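Local coordinates for protein HP0420 homologue (Helicobacter felis, PDB 3LW3) that is of unknown function but adopts a hotdog fold, as in many thioesterases and dehydratases that act on acyl thioesters, at residues 53-67 with 86-100. Sequence-based numbering, arbitrary orientation.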
# COMPACT_ATOMS: atom_id res chain seq x y z
N ASP B 53 -0.87 16.30 -9.46
CA ASP B 53 -2.23 15.80 -9.72
C ASP B 53 -2.34 14.27 -9.62
O ASP B 53 -3.28 13.65 -10.18
CB ASP B 53 -2.68 16.23 -11.12
CG ASP B 53 -1.56 16.09 -12.18
OD1 ASP B 53 -0.39 15.68 -11.86
OD2 ASP B 53 -1.86 16.41 -13.37
N VAL B 54 -1.39 13.66 -8.92
CA VAL B 54 -1.39 12.22 -8.77
C VAL B 54 -0.99 11.78 -7.36
O VAL B 54 0.18 11.93 -6.92
CB VAL B 54 -0.46 11.52 -9.79
CG1 VAL B 54 -0.62 10.02 -9.66
CG2 VAL B 54 -0.74 12.00 -11.25
N VAL B 55 -1.96 11.19 -6.66
CA VAL B 55 -1.71 10.65 -5.33
C VAL B 55 -0.81 9.43 -5.48
O VAL B 55 -1.06 8.57 -6.32
CB VAL B 55 -3.03 10.30 -4.61
CG1 VAL B 55 -2.80 9.52 -3.29
CG2 VAL B 55 -3.78 11.59 -4.32
N HIS B 56 0.20 9.34 -4.63
CA HIS B 56 1.13 8.22 -4.68
C HIS B 56 0.48 6.85 -4.48
O HIS B 56 -0.40 6.69 -3.59
CB HIS B 56 2.19 8.38 -3.61
CG HIS B 56 3.36 7.49 -3.84
ND1 HIS B 56 3.86 6.63 -2.89
CD2 HIS B 56 4.14 7.34 -4.93
CE1 HIS B 56 4.90 5.98 -3.39
NE2 HIS B 56 5.10 6.41 -4.62
N ALA B 57 0.89 5.89 -5.31
CA ALA B 57 0.35 4.53 -5.22
C ALA B 57 0.41 3.94 -3.80
O ALA B 57 -0.46 3.13 -3.45
CB ALA B 57 1.02 3.59 -6.22
N GLY B 58 1.43 4.28 -3.00
CA GLY B 58 1.48 3.77 -1.63
C GLY B 58 0.22 4.13 -0.84
O GLY B 58 -0.28 3.28 -0.09
N PHE B 59 -0.29 5.35 -0.98
CA PHE B 59 -1.51 5.75 -0.27
C PHE B 59 -2.81 5.11 -0.83
O PHE B 59 -3.71 4.73 -0.06
CB PHE B 59 -1.55 7.27 -0.12
CG PHE B 59 -0.43 7.77 0.77
CD1 PHE B 59 -0.50 7.58 2.17
CD2 PHE B 59 0.68 8.39 0.24
CE1 PHE B 59 0.52 8.00 3.01
CE2 PHE B 59 1.72 8.80 1.09
CZ PHE B 59 1.65 8.59 2.45
N ILE B 60 -2.90 4.96 -2.15
CA ILE B 60 -4.08 4.30 -2.75
C ILE B 60 -4.14 2.82 -2.28
O ILE B 60 -5.14 2.34 -1.68
CB ILE B 60 -4.05 4.37 -4.26
CG1 ILE B 60 -4.09 5.83 -4.75
CG2 ILE B 60 -5.15 3.48 -4.87
CD1 ILE B 60 -5.15 6.68 -4.09
N VAL B 61 -3.04 2.11 -2.48
CA VAL B 61 -2.97 0.71 -2.07
C VAL B 61 -3.02 0.60 -0.52
O VAL B 61 -3.60 -0.33 -0.00
CB VAL B 61 -1.76 0.06 -2.69
CG1 VAL B 61 -1.64 -1.39 -2.20
CG2 VAL B 61 -1.85 0.18 -4.24
N GLY B 62 -2.41 1.54 0.19
CA GLY B 62 -2.39 1.54 1.66
C GLY B 62 -3.82 1.60 2.20
O GLY B 62 -4.18 0.83 3.07
N ALA B 63 -4.66 2.47 1.61
CA ALA B 63 -6.07 2.56 2.03
C ALA B 63 -6.81 1.21 1.75
O ALA B 63 -7.54 0.69 2.62
CB ALA B 63 -6.75 3.70 1.31
N ALA B 64 -6.58 0.65 0.56
CA ALA B 64 -7.21 -0.61 0.15
C ALA B 64 -6.79 -1.72 1.11
O ALA B 64 -7.61 -2.54 1.57
CB ALA B 64 -6.81 -0.95 -1.25
N SER B 65 -5.51 -1.72 1.46
CA SER B 65 -4.91 -2.71 2.39
C SER B 65 -5.59 -2.70 3.77
O SER B 65 -5.96 -3.74 4.32
CB SER B 65 -3.39 -2.47 2.54
OG SER B 65 -2.68 -2.72 1.33
N PHE B 66 -5.75 -1.50 4.32
CA PHE B 66 -6.44 -1.31 5.56
C PHE B 66 -7.86 -1.82 5.46
O PHE B 66 -8.29 -2.59 6.34
CB PHE B 66 -6.38 0.15 5.95
CG PHE B 66 -7.06 0.48 7.25
CD1 PHE B 66 -6.91 -0.32 8.38
CD2 PHE B 66 -7.77 1.67 7.36
CE1 PHE B 66 -7.54 0.03 9.59
CE2 PHE B 66 -8.37 2.05 8.53
CZ PHE B 66 -8.29 1.21 9.66
N ALA B 67 -8.62 -1.43 4.42
CA ALA B 67 -10.00 -1.99 4.23
C ALA B 67 -9.99 -3.54 4.27
O ALA B 67 -10.80 -4.18 4.97
CB ALA B 67 -10.64 -1.56 2.90
N LEU B 86 -4.94 0.14 -10.52
CA LEU B 86 -5.15 1.54 -10.20
C LEU B 86 -5.76 2.14 -11.45
O LEU B 86 -5.04 2.46 -12.41
CB LEU B 86 -3.85 2.24 -9.77
CG LEU B 86 -3.30 1.76 -8.41
CD1 LEU B 86 -2.79 0.37 -8.40
CD2 LEU B 86 -2.18 2.68 -7.88
N LEU B 87 -7.09 2.22 -11.49
CA LEU B 87 -7.78 2.51 -12.76
C LEU B 87 -7.70 3.95 -13.25
O LEU B 87 -7.88 4.23 -14.44
CB LEU B 87 -9.25 2.04 -12.72
CG LEU B 87 -9.43 0.57 -12.37
CD1 LEU B 87 -10.87 0.19 -12.26
CD2 LEU B 87 -8.79 -0.25 -13.47
N ALA B 88 -7.44 4.87 -12.33
CA ALA B 88 -7.34 6.27 -12.68
C ALA B 88 -6.53 7.02 -11.63
O ALA B 88 -6.54 6.60 -10.43
CB ALA B 88 -8.73 6.87 -12.78
N PRO B 89 -5.84 8.13 -12.06
CA PRO B 89 -5.07 8.94 -11.12
C PRO B 89 -6.01 9.73 -10.22
O PRO B 89 -7.02 10.23 -10.68
CB PRO B 89 -4.28 9.90 -12.02
CG PRO B 89 -5.10 10.02 -13.24
CD PRO B 89 -5.67 8.62 -13.45
N ILE B 90 -5.68 9.84 -8.96
CA ILE B 90 -6.52 10.52 -7.99
C ILE B 90 -5.83 11.83 -7.59
O ILE B 90 -4.58 11.87 -7.45
CB ILE B 90 -6.75 9.57 -6.75
CG1 ILE B 90 -7.35 8.23 -7.16
CG2 ILE B 90 -7.63 10.19 -5.73
CD1 ILE B 90 -8.54 8.32 -8.03
N GLU B 91 -6.62 12.89 -7.41
CA GLU B 91 -6.14 14.20 -6.94
C GLU B 91 -6.59 14.43 -5.53
O GLU B 91 -7.57 13.81 -5.06
CB GLU B 91 -6.73 15.32 -7.82
CG GLU B 91 -6.33 15.27 -9.27
CD GLU B 91 -7.13 16.28 -10.09
OE1 GLU B 91 -8.06 15.86 -10.82
OE2 GLU B 91 -6.84 17.49 -9.97
N ILE B 92 -5.95 15.40 -4.84
CA ILE B 92 -6.45 15.81 -3.54
C ILE B 92 -7.88 16.28 -3.67
O ILE B 92 -8.33 16.66 -4.75
CB ILE B 92 -5.57 16.90 -2.90
CG1 ILE B 92 -5.44 18.07 -3.86
CG2 ILE B 92 -4.19 16.32 -2.46
CD1 ILE B 92 -4.77 19.29 -3.22
N LYS B 93 -8.61 16.21 -2.57
CA LYS B 93 -10.03 16.60 -2.52
C LYS B 93 -10.97 15.53 -3.02
O LYS B 93 -12.15 15.58 -2.68
CB LYS B 93 -10.34 17.94 -3.22
CG LYS B 93 -9.65 19.16 -2.61
CD LYS B 93 -10.17 20.44 -3.28
CE LYS B 93 -9.28 21.66 -3.01
NZ LYS B 93 -9.82 22.96 -3.60
N GLN B 94 -10.48 14.55 -3.78
CA GLN B 94 -11.38 13.46 -4.16
C GLN B 94 -11.61 12.50 -3.00
O GLN B 94 -10.66 11.94 -2.50
CB GLN B 94 -10.82 12.69 -5.37
CG GLN B 94 -10.77 13.48 -6.68
CD GLN B 94 -10.41 12.57 -7.85
OE1 GLN B 94 -9.28 12.63 -8.37
NE2 GLN B 94 -11.36 11.70 -8.26
N GLU B 95 -12.87 12.26 -2.63
CA GLU B 95 -13.21 11.22 -1.64
C GLU B 95 -13.27 9.85 -2.30
O GLU B 95 -14.14 9.61 -3.15
CB GLU B 95 -14.59 11.48 -1.05
CG GLU B 95 -14.62 12.67 -0.17
CD GLU B 95 -15.93 12.76 0.60
OE1 GLU B 95 -16.87 11.94 0.35
OE2 GLU B 95 -15.97 13.66 1.46
N ILE B 96 -12.38 8.95 -1.91
CA ILE B 96 -12.41 7.56 -2.45
C ILE B 96 -12.88 6.54 -1.39
O ILE B 96 -12.20 6.40 -0.35
CB ILE B 96 -11.02 7.12 -2.92
CG1 ILE B 96 -10.38 8.22 -3.77
CG2 ILE B 96 -11.09 5.84 -3.71
CD1 ILE B 96 -11.25 8.57 -5.02
N TYR B 97 -14.02 5.88 -1.62
CA TYR B 97 -14.51 4.82 -0.70
C TYR B 97 -13.98 3.45 -1.11
O TYR B 97 -14.19 3.00 -2.26
CB TYR B 97 -16.04 4.82 -0.69
CG TYR B 97 -16.60 5.97 0.09
CD1 TYR B 97 -16.79 5.89 1.46
CD2 TYR B 97 -16.87 7.18 -0.56
CE1 TYR B 97 -17.29 6.95 2.20
CE2 TYR B 97 -17.34 8.25 0.15
CZ TYR B 97 -17.57 8.12 1.52
OH TYR B 97 -18.05 9.20 2.23
N PHE B 98 -13.27 2.79 -0.19
CA PHE B 98 -12.80 1.43 -0.47
C PHE B 98 -13.65 0.43 0.27
O PHE B 98 -13.70 0.44 1.51
CB PHE B 98 -11.35 1.24 -0.04
CG PHE B 98 -10.37 2.10 -0.84
CD1 PHE B 98 -9.72 1.58 -1.97
CD2 PHE B 98 -10.11 3.42 -0.47
CE1 PHE B 98 -8.83 2.36 -2.68
CE2 PHE B 98 -9.19 4.21 -1.24
CZ PHE B 98 -8.55 3.65 -2.30
N ASN B 99 -14.31 -0.44 -0.49
CA ASN B 99 -15.23 -1.45 0.05
C ASN B 99 -14.60 -2.84 -0.10
O ASN B 99 -14.38 -3.28 -1.24
CB ASN B 99 -16.55 -1.38 -0.73
CG ASN B 99 -17.18 0.01 -0.68
OD1 ASN B 99 -17.22 0.64 0.38
ND2 ASN B 99 -17.65 0.52 -1.83
N ALA B 100 -14.30 -3.48 1.03
CA ALA B 100 -13.67 -4.82 1.06
C ALA B 100 -14.74 -5.87 1.33
O ALA B 100 -15.63 -5.69 2.19
CB ALA B 100 -12.67 -4.87 2.15
O HOH W 1 -3.51 8.44 -7.81
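F98 rises from strand 96-100 against helix 57-67, and its ring is the main wedge between the two. Its CG stands anti to the carbonyl carbon (chi1 -65°), which brings one face under the helix backbone, with A64 N 4.1 Å above the ring plane and offset toward the rim. Two alanine methyls meet different margins of the ring: A63 CB approaches CE2 of F98 at 3.6 Å, while A64 CB lies 3.9 Å from CD1 of F98. F124 of strand 121-132 adds an edge-to-face contact to the same ring. One helical turn beyond A63, A67 O lies 3.5 Å from A100 CB. Small residues thus let the helix approach the strand to 7.9 Å between axes, at a crossing angle of -39°. This is the hotdog arrangement, a curved antiparallel sheet wrapped around a central helix.

Towards the start of the helix, I60 bridges three neighbours: its CD1 meets I90 CG1 at 4.1 Å, and its CG2 lies slightly farther from F98 CZ and L86 CD2. L86 also packs on A57 and continues to I79 of the second subunit.

At the buried boundary of this packing, V55 N donates to I90 O over 2.8 Å (N-H...O angle 151°). A water links V55 O to I90 N, as though standing in for the second bond of an antiparallel pair.

The solvent side, with D53, P89 and E91, is looser. V54 CG2 reaches P89 CB only at 4.2 Å, and E91 CG lies alongside D53 O. The like-charged carboxylates of D53 and E91 are not in contact. Within its own segment, Q94 OE1 accepts from E91 N, closing the type II turn from E91 to Q94. The chemistry therefore divides: small alanine side chains and backbone packed on F98 hold the helix close to the sheet, while one direct backbone bond and a water bridge join strand 54-55 to the segment around I90.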